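Local structure of reticulocyte binding protein (Streptococcus agalactiae COH1, 3FAW) at residues Leu427-Ala432 / Asp461-Ala466; Ser280-Asp285 / Lys329-Ala334; Asn761-Glu766 / Glu797-Leu802. The protein probably hydrolyses the alpha-1,6-glucosidic links of pullulan and of branched alpha-glucans, as a pullulanase anchored to the bacterial cell wall. One frame throughout, in Å; residues are numbered along the deposited sequence.

Contact 1: Leu427-Ala432 / Asp461-Ala466; sequences LGTTHA and DHDAAA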
loop_
_atom_site.group_PDB
_atom_site.type_symbol
_atom_site.label_atom_id
_atom_site.label_comp_id
_atom_site.label_asym_id
_atom_site.label_seq_id
_atom_site.Cartn_x
_atom_site.Cartn_y
_atom_site.Cartn_z
ATOM N N LEU A 427 13.898 4.103 -1.028
ATOM C CA LEU A 427 14.542 3.123 -0.151
ATOM C C LEU A 427 15.067 1.929 -0.958
ATOM O O LEU A 427 14.296 1.223 -1.607
ATOM C CB LEU A 427 13.564 2.660 0.935
ATOM C CG LEU A 427 14.119 1.869 2.124
ATOM C CD1 LEU A 427 15.093 2.701 2.951
ATOM C CD2 LEU A 427 12.971 1.358 2.999
ATOM N N GLY A 428 16.383 1.720 -0.916
ATOM C CA GLY A 428 17.048 0.686 -1.714
ATOM C C GLY A 428 17.084 -0.647 -1.000
ATOM O O GLY A 428 18.082 -0.992 -0.366
ATOM N N THR A 429 15.998 -1.410 -1.114
ATOM C CA THR A 429 15.802 -2.593 -0.268
ATOM C C THR A 429 16.634 -3.816 -0.664
ATOM O O THR A 429 16.472 -4.878 -0.074
ATOM C CB THR A 429 14.304 -2.979 -0.173
ATOM O OG1 THR A 429 13.763 -3.147 -1.489
ATOM C CG2 THR A 429 13.520 -1.899 0.587
ATOM N N THR A 430 17.516 -3.668 -1.655
ATOM C CA THR A 430 18.561 -4.657 -1.920
ATOM C C THR A 430 19.763 -4.451 -0.983
ATOM O O THR A 430 20.577 -5.352 -0.803
ATOM C CB THR A 430 19.044 -4.602 -3.391
ATOM O OG1 THR A 430 19.500 -3.281 -3.710
ATOM C CG2 THR A 430 17.918 -4.984 -4.339
ATOM N N HIS A 431 19.858 -3.259 -0.390
ATOM C CA HIS A 431 20.942 -2.921 0.533
ATOM C C HIS A 431 20.583 -3.466 1.916
ATOM O O HIS A 431 19.453 -3.316 2.367
ATOM C CB HIS A 431 21.176 -1.401 0.576
ATOM C CG HIS A 431 21.296 -0.765 -0.781
ATOM N ND1 HIS A 431 21.394 0.599 -0.959
ATOM C CD2 HIS A 431 21.315 -1.306 -2.024
ATOM C CE1 HIS A 431 21.477 0.870 -2.251
ATOM N NE2 HIS A 431 21.436 -0.269 -2.918
ATOM N N ALA A 432 21.552 -4.098 2.576
ATOM C CA ALA A 432 21.292 -4.928 3.762
ATOM C C ALA A 432 20.520 -4.244 4.898
ATOM O O ALA A 432 19.549 -4.809 5.420
ATOM C CB ALA A 432 22.609 -5.505 4.300
ATOM N N ASP A 461 8.443 -1.211 -7.249
ATOM C CA ASP A 461 9.693 -0.491 -6.988
ATOM C C ASP A 461 10.726 -1.364 -6.277
ATOM O O ASP A 461 11.924 -1.083 -6.334
ATOM C CB ASP A 461 9.434 0.754 -6.119
ATOM C CG ASP A 461 8.954 1.946 -6.919
ATOM O OD1 ASP A 461 8.520 1.768 -8.073
ATOM O OD2 ASP A 461 9.008 3.074 -6.381
ATOM N N HIS A 462 10.257 -2.409 -5.595
ATOM C CA HIS A 462 11.120 -3.250 -4.778
ATOM C C HIS A 462 11.626 -4.480 -5.507
ATOM O O HIS A 462 10.975 -5.002 -6.410
ATOM C CB HIS A 462 10.383 -3.687 -3.512
ATOM C CG HIS A 462 10.107 -2.559 -2.573
ATOM N ND1 HIS A 462 10.931 -1.865 -1.754
ATOM C CD2 HIS A 462 8.856 -1.999 -2.426
ATOM C CE1 HIS A 462 10.171 -0.911 -1.126
ATOM N NE2 HIS A 462 8.924 -1.011 -1.550
ATOM N N ASP A 463 12.808 -4.926 -5.095
ATOM C CA ASP A 463 13.331 -6.222 -5.482
ATOM C C ASP A 463 12.453 -7.323 -4.891
ATOM O O ASP A 463 11.965 -7.210 -3.759
ATOM C CB ASP A 463 14.787 -6.388 -5.012
ATOM C CG ASP A 463 14.949 -6.191 -3.510
ATOM O OD1 ASP A 463 14.767 -5.052 -3.039
ATOM O OD2 ASP A 463 15.263 -7.170 -2.802
ATOM N N ALA A 464 12.259 -8.387 -5.664
ATOM C CA ALA A 464 11.456 -9.531 -5.237
ATOM C C ALA A 464 12.032 -10.218 -3.995
ATOM O O ALA A 464 11.280 -10.724 -3.163
ATOM C CB ALA A 464 11.319 -10.532 -6.381
ATOM N N ALA A 465 13.362 -10.224 -3.876
ATOM C CA ALA A 465 14.048 -10.865 -2.747
ATOM C C ALA A 465 13.670 -10.283 -1.378
ATOM O O ALA A 465 13.486 -11.034 -0.410
ATOM C CB ALA A 465 15.564 -10.802 -2.947
ATOM N N ALA A 466 13.558 -8.959 -1.295
ATOM C CA ALA A 466 13.183 -8.292 -0.040
ATOM C C ALA A 466 11.738 -8.604 0.371
ATOM O O ALA A 466 11.453 -8.833 1.548
ATOM C CB ALA A 466 13.391 -6.779 -0.155
#

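Contact 2: Ser280-Asp285 / Lys329-Ala334; sequences SDQSLD and KSRSTA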
loop_
_atom_site.group_PDB
_atom_site.type_symbol
_atom_site.label_atom_id
_atom_site.label_comp_id
_atom_site.label_asym_id
_atom_site.label_seq_id
_atom_site.Cartn_x
_atom_site.Cartn_y
_atom_site.Cartn_z
ATOM N N SER A 280 -15.725 10.329 9.908
ATOM C CA SER A 280 -15.681 11.799 9.868
ATOM C C SER A 280 -17.009 12.450 9.458
ATOM O O SER A 280 -17.109 13.675 9.423
ATOM C CB SER A 280 -14.575 12.284 8.928
ATOM O OG SER A 280 -14.831 11.902 7.587
ATOM N N ASP A 281 -18.019 11.640 9.154
ATOM C CA ASP A 281 -19.344 12.151 8.777
ATOM C C ASP A 281 -19.964 12.997 9.898
ATOM O O ASP A 281 -20.056 12.553 11.047
ATOM C CB ASP A 281 -20.277 10.983 8.436
ATOM C CG ASP A 281 -21.536 11.414 7.684
ATOM O OD1 ASP A 281 -21.847 12.622 7.627
ATOM O OD2 ASP A 281 -22.225 10.524 7.147
ATOM N N GLN A 282 -20.401 14.207 9.542
ATOM C CA GLN A 282 -21.108 15.109 10.465
ATOM C C GLN A 282 -22.354 14.443 11.056
ATOM O O GLN A 282 -22.780 14.780 12.159
ATOM C CB GLN A 282 -21.530 16.396 9.742
ATOM C CG GLN A 282 -20.376 17.273 9.270
ATOM C CD GLN A 282 -20.784 18.260 8.184
ATOM O OE1 GLN A 282 -21.945 18.664 8.096
ATOM N NE2 GLN A 282 -19.825 18.651 7.349
ATOM N N SER A 283 -22.933 13.512 10.298
ATOM C CA SER A 283 -24.076 12.710 10.736
ATOM C C SER A 283 -23.831 11.972 12.051
ATOM O O SER A 283 -24.772 11.717 12.797
ATOM C CB SER A 283 -24.435 11.692 9.648
ATOM O OG SER A 283 -25.474 10.828 10.066
ATOM N N LEU A 284 -22.572 11.629 12.324
ATOM C CA LEU A 284 -22.205 10.880 13.527
ATOM C C LEU A 284 -22.044 11.758 14.774
ATOM O O LEU A 284 -21.873 11.230 15.877
ATOM C CB LEU A 284 -20.912 10.085 13.289
ATOM C CG LEU A 284 -20.949 8.998 12.202
ATOM C CD1 LEU A 284 -19.618 8.266 12.132
ATOM C CD2 LEU A 284 -22.085 8.012 12.432
ATOM N N ASP A 285 -22.092 13.080 14.611
ATOM C CA ASP A 285 -21.990 13.992 15.751
ATOM C C ASP A 285 -23.125 13.725 16.734
ATOM O O ASP A 285 -24.301 13.805 16.374
ATOM C CB ASP A 285 -22.024 15.455 15.301
ATOM C CG ASP A 285 -20.732 15.894 14.633
ATOM O OD1 ASP A 285 -19.656 15.353 14.975
ATOM O OD2 ASP A 285 -20.795 16.798 13.772
ATOM N N LYS A 329 -7.590 18.449 14.843
ATOM C CA LYS A 329 -8.537 17.384 14.499
ATOM C C LYS A 329 -9.823 17.929 13.865
ATOM O O LYS A 329 -10.779 17.181 13.656
ATOM C CB LYS A 329 -8.883 16.557 15.743
ATOM C CG LYS A 329 -7.717 15.754 16.294
ATOM C CD LYS A 329 -8.131 14.938 17.502
ATOM C CE LYS A 329 -7.002 14.046 17.997
ATOM N NZ LYS A 329 -6.615 13.036 16.980
ATOM N N SER A 330 -9.833 19.220 13.540
ATOM C CA SER A 330 -11.036 19.879 13.041
ATOM C C SER A 330 -11.497 19.318 11.699
ATOM O O SER A 330 -10.683 18.954 10.848
ATOM C CB SER A 330 -10.823 21.397 12.931
ATOM O OG SER A 330 -9.894 21.719 11.909
ATOM N N ARG A 331 -12.815 19.250 11.536
ATOM C CA ARG A 331 -13.435 18.846 10.284
ATOM C C ARG A 331 -13.311 19.957 9.242
ATOM O O ARG A 331 -13.583 21.124 9.530
ATOM C CB ARG A 331 -14.911 18.516 10.514
ATOM C CG ARG A 331 -15.656 18.053 9.270
ATOM C CD ARG A 331 -17.139 17.844 9.543
ATOM N NE ARG A 331 -17.379 16.651 10.358
ATOM C CZ ARG A 331 -17.840 16.633 11.611
ATOM N NH1 ARG A 331 -18.142 17.753 12.261
ATOM N NH2 ARG A 331 -18.010 15.466 12.220
ATOM N N SER A 332 -12.886 19.582 8.040
ATOM C CA SER A 332 -12.870 20.484 6.896
ATOM C C SER A 332 -14.201 20.309 6.169
ATOM O O SER A 332 -14.450 19.274 5.543
ATOM C CB SER A 332 -11.686 20.177 5.969
ATOM O OG SER A 332 -11.499 18.778 5.803
ATOM N N THR A 333 -15.051 21.328 6.265
ATOM C CA THR A 333 -16.452 21.225 5.846
ATOM C C THR A 333 -16.703 21.764 4.438
ATOM O O THR A 333 -17.681 21.380 3.792
ATOM C CB THR A 333 -17.359 21.969 6.832
ATOM O OG1 THR A 333 -16.976 23.349 6.882
ATOM C CG2 THR A 333 -17.244 21.359 8.222
ATOM N N ALA A 334 -15.835 22.660 3.973
ATOM C CA ALA A 334 -15.882 23.127 2.591
ATOM C C ALA A 334 -15.429 22.008 1.659
ATOM O O ALA A 334 -14.560 21.204 2.015
ATOM C CB ALA A 334 -15.000 24.355 2.410
HETATM O O HOH W 1 -17.948 12.235 12.668
#

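Contact 3: Asn761-Glu766 / Glu797-Leu802; sequences NVLLGE and EKDSLL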
loop_
_atom_site.group_PDB
_atom_site.type_symbol
_atom_site.label_atom_id
_atom_site.label_comp_id
_atom_site.label_asym_id
_atom_site.label_seq_id
_atom_site.Cartn_x
_atom_site.Cartn_y
_atom_site.Cartn_z
ATOM N N ASN A 761 -31.763 -12.702 -24.717
ATOM C CA ASN A 761 -31.990 -14.136 -24.538
ATOM C C ASN A 761 -30.649 -14.857 -24.513
ATOM O O ASN A 761 -29.880 -14.762 -25.470
ATOM C CB ASN A 761 -32.865 -14.690 -25.671
ATOM C CG ASN A 761 -33.084 -16.200 -25.572
ATOM O OD1 ASN A 761 -32.183 -16.990 -25.859
ATOM N ND2 ASN A 761 -34.293 -16.601 -25.199
ATOM N N VAL A 762 -30.369 -15.558 -23.417
ATOM C CA VAL A 762 -29.152 -16.365 -23.287
ATOM C C VAL A 762 -29.468 -17.836 -23.561
ATOM O O VAL A 762 -30.243 -18.458 -22.832
ATOM C CB VAL A 762 -28.534 -16.226 -21.880
ATOM C CG1 VAL A 762 -27.315 -17.128 -21.735
ATOM C CG2 VAL A 762 -28.151 -14.776 -21.606
ATOM N N LEU A 763 -28.858 -18.388 -24.609
ATOM C CA LEU A 763 -29.083 -19.782 -25.003
ATOM C C LEU A 763 -28.348 -20.756 -24.068
ATOM O O LEU A 763 -27.178 -20.557 -23.749
ATOM C CB LEU A 763 -28.630 -19.989 -26.453
ATOM C CG LEU A 763 -28.807 -21.366 -27.098
ATOM C CD1 LEU A 763 -30.259 -21.842 -27.055
ATOM C CD2 LEU A 763 -28.304 -21.318 -28.530
ATOM N N LEU A 764 -29.050 -21.798 -23.627
ATOM C CA LEU A 764 -28.461 -22.848 -22.787
ATOM C C LEU A 764 -28.234 -24.131 -23.585
ATOM O O LEU A 764 -27.181 -24.760 -23.468
ATOM C CB LEU A 764 -29.350 -23.130 -21.568
ATOM C CG LEU A 764 -29.569 -21.944 -20.623
ATOM C CD1 LEU A 764 -30.433 -22.343 -19.424
ATOM C CD2 LEU A 764 -28.244 -21.369 -20.155
ATOM N N GLY A 765 -29.220 -24.516 -24.394
ATOM C CA GLY A 765 -29.107 -25.708 -25.234
ATOM C C GLY A 765 -29.026 -26.976 -24.402
ATOM O O GLY A 765 -29.274 -26.950 -23.196
ATOM N N GLU A 766 -28.665 -28.085 -25.042
ATOM C CA GLU A 766 -28.573 -29.370 -24.346
ATOM C C GLU A 766 -27.468 -29.397 -23.287
ATOM O O GLU A 766 -27.563 -30.150 -22.316
ATOM C CB GLU A 766 -28.373 -30.524 -25.343
ATOM C CG GLU A 766 -29.638 -30.912 -26.098
ATOM C CD GLU A 766 -30.679 -31.549 -25.195
ATOM O OE1 GLU A 766 -30.403 -32.638 -24.644
ATOM O OE2 GLU A 766 -31.771 -30.959 -25.033
ATOM N N GLU A 797 -37.380 -20.046 -20.339
ATOM C CA GLU A 797 -37.929 -20.547 -21.607
ATOM C C GLU A 797 -37.629 -22.048 -21.756
ATOM O O GLU A 797 -37.236 -22.701 -20.789
ATOM C CB GLU A 797 -37.344 -19.761 -22.791
ATOM C CG GLU A 797 -37.314 -18.241 -22.614
ATOM C CD GLU A 797 -38.684 -17.626 -22.370
ATOM O OE1 GLU A 797 -39.714 -18.252 -22.710
ATOM O OE2 GLU A 797 -38.725 -16.495 -21.840
ATOM N N LYS A 798 -37.814 -22.588 -22.963
ATOM C CA LYS A 798 -37.607 -24.023 -23.227
ATOM C C LYS A 798 -36.141 -24.464 -23.050
ATOM O O LYS A 798 -35.869 -25.451 -22.368
ATOM C CB LYS A 798 -38.112 -24.376 -24.632
ATOM C CG LYS A 798 -37.907 -25.826 -25.067
ATOM C CD LYS A 798 -38.586 -26.816 -24.129
ATOM C CE LYS A 798 -38.642 -28.212 -24.742
ATOM N NZ LYS A 798 -39.248 -29.207 -23.813
ATOM N N ASP A 799 -35.209 -23.746 -23.672
ATOM C CA ASP A 799 -33.773 -24.021 -23.497
ATOM C C ASP A 799 -32.955 -22.721 -23.447
ATOM O O ASP A 799 -31.821 -22.660 -23.928
ATOM C CB ASP A 799 -33.259 -24.969 -24.595
ATOM C CG ASP A 799 -33.235 -24.328 -25.979
ATOM O OD1 ASP A 799 -33.727 -23.191 -26.130
ATOM O OD2 ASP A 799 -32.713 -24.965 -26.922
ATOM N N SER A 800 -33.541 -21.684 -22.858
ATOM C CA SER A 800 -32.875 -20.394 -22.742
ATOM C C SER A 800 -33.441 -19.581 -21.588
ATOM O O SER A 800 -34.440 -19.962 -20.967
ATOM C CB SER A 800 -32.978 -19.612 -24.061
ATOM O OG SER A 800 -34.325 -19.437 -24.474
ATOM N N LEU A 801 -32.760 -18.476 -21.297
ATOM C CA LEU A 801 -33.180 -17.501 -20.291
ATOM C C LEU A 801 -33.347 -16.142 -20.963
ATOM O O LEU A 801 -32.487 -15.727 -21.734
ATOM C CB LEU A 801 -32.121 -17.391 -19.189
ATOM C CG LEU A 801 -32.250 -18.317 -17.977
ATOM C CD1 LEU A 801 -32.449 -19.767 -18.385
ATOM C CD2 LEU A 801 -31.028 -18.167 -17.088
ATOM N N LEU A 802 -34.455 -15.462 -20.678
ATOM C CA LEU A 802 -34.661 -14.087 -21.123
ATOM C C LEU A 802 -34.373 -13.157 -19.952
ATOM O O LEU A 802 -35.080 -13.188 -18.939
ATOM C CB LEU A 802 -36.093 -13.882 -21.625
ATOM C CG LEU A 802 -36.482 -12.474 -22.090
ATOM C CD1 LEU A 802 -35.540 -11.967 -23.184
ATOM C CD2 LEU A 802 -37.925 -12.465 -22.578
#

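Contact 1: Leu427-Ala432 / Asp461-Ala466
The N-cap of helix 464-477 is the anchor of this contact: D463, the capping residue, meets T429 in the type I turn G428-H431 that precedes helix 432-449. The hydroxyl of T429 lies between two side chains of the facing loop and is used in both directions. It donates to D463 OD1 over 2.7 Å from T429 OG1, coming in nearly along the C-O axis of that oxygen, and it accepts from H462 ND1, 3.1 Å from the same OG1. The hydroxyl lies at the imidazole edge, only 8° from the ring plane, while the two side chains cross at about a right angle. T429 CG2 also comes alongside H462, 3.5 Å from ND1. On the other oxygen, D463 OD2 receives the capping bond from A466 N at 2.9 Å, the amide arriving well above the carboxylate plane. D463 CG is set between its own backbone N and carbonyl carbon (chi1 56°), which swings the carboxylate back over the first turn of the helix, within reach of A466 N. R435, on helix 432-449, forms a salt bridge to D463 OD2 and a hydrogen bond to T429 O, so one guanidinium ties both segments together. These partners and the helix N terminus would be expected to stabilise a negative charge on D463. Methyl groups fill in around the polar core: T430 CG2 rests 3.3 Å from D463 CG, and A466 CB lies 3.6 Å from T429 O. Most of the touching residues are buried. The contact joins two successive beta-alpha loops of the TIM barrel, those following strands 385-390 and 453-456, on the C-terminal side of the strands where alpha-amylase family enzymes carry their active site.

Contact 2: Ser280-Asp285 / Lys329-Ala334
The carbonyl oxygen of S280 is gripped by R331, mainly through NE, which donates to S280 O over 3.1 Å. This bond is nearly straight, and the oxygen lies in the guanidinium plane, at its edge. A second, weak bond reaches the same oxygen from R331 NH2. That nitrogen also donates to D285 OD1 at 3.2 Å, on the syn side of the carboxylate, and it has a longer, weak link to a water that donates to D281 O at 2.7 Å. D285 OD2 completes the salt bridge with R331 NH1, again at 3.2 Å, but this hydrogen bond is weak and strongly bent. The carboxylate and guanidinium planes stand 66° apart, so the pair is not the flat two-bond type. The arginine runs straight out from its backbone, then bends at chi3 (-72°), and this turn presents the NE-H edge to S280. Q282 CG lies over one face of the guanidinium, toward its rim, 3.2 Å from R331 NE, and Q282 NE2 lies 3.8 Å from T333 CG2. The shape of the receiving loop is held by an Asx turn, in which S283 N donates to D281 OD1 at 3.0 Å, and by the 3-10 turn of 282-284. D281 OD2 in turn accepts from W675 N, and D668 of helix 668-671 touches both S280 and R331. The arrangement is an arginine bridge between two beta-alpha loops of the TIM barrel, those that follow its first and second strands, 269-273 and 312-315.

Contact 3: Asn761-Glu766 / Glu797-Leu802
Strands 761-763 and 800-802 run antiparallel at 165°, with V762 and L801 as the hydrogen-bonded pair: V762 N donates to L801 O at 2.7 Å and L801 N to V762 O at 2.9 Å. They belong to a small three-stranded antiparallel sheet in the C-terminal domain, in which 800-803 is the middle strand. Beyond L763 the pairing ends at D799, whose carbonyl oxygen takes both L764 N and G765 N from the same face of its plane. G765 has positive phi where the chain leaves the strand. On one side of the sheet the amide of N761, its CG anti to the backbone N (chi1 177°), reaches diagonally to S800. On that side too, L763 CD1 leans over the end of the strand, 3.6 Å from D799 O. L801 and V762 face the other way, onto F752 of strand 748-754, and are joined there by L764, whose CD1 is a tight 3.4 Å from L801 CD1. The diagonal bond runs from N761 ND2 to S800 OG at 2.9 Å, with the serine oxygen 13° out of the amide plane.

How the contacts relate
From the N terminus, the three contacts follow one another in series and none crosses or encloses another. Contact 2 comes first, closing a 43-residue excursion that includes barrel strand 312-315 and joins the loops after the first two barrel strands. Contact 1 follows, closing 28 residues that hold helix 432-449 and strand 453-456, the next step but one round the same barrel. These two lie on opposite sides of the chain's centre, their centres about 40 Å apart. Contact 3 closes 30 residues within the C-terminal beta domain, centred more than 50 Å from either of the others, and fastens one small sheet there.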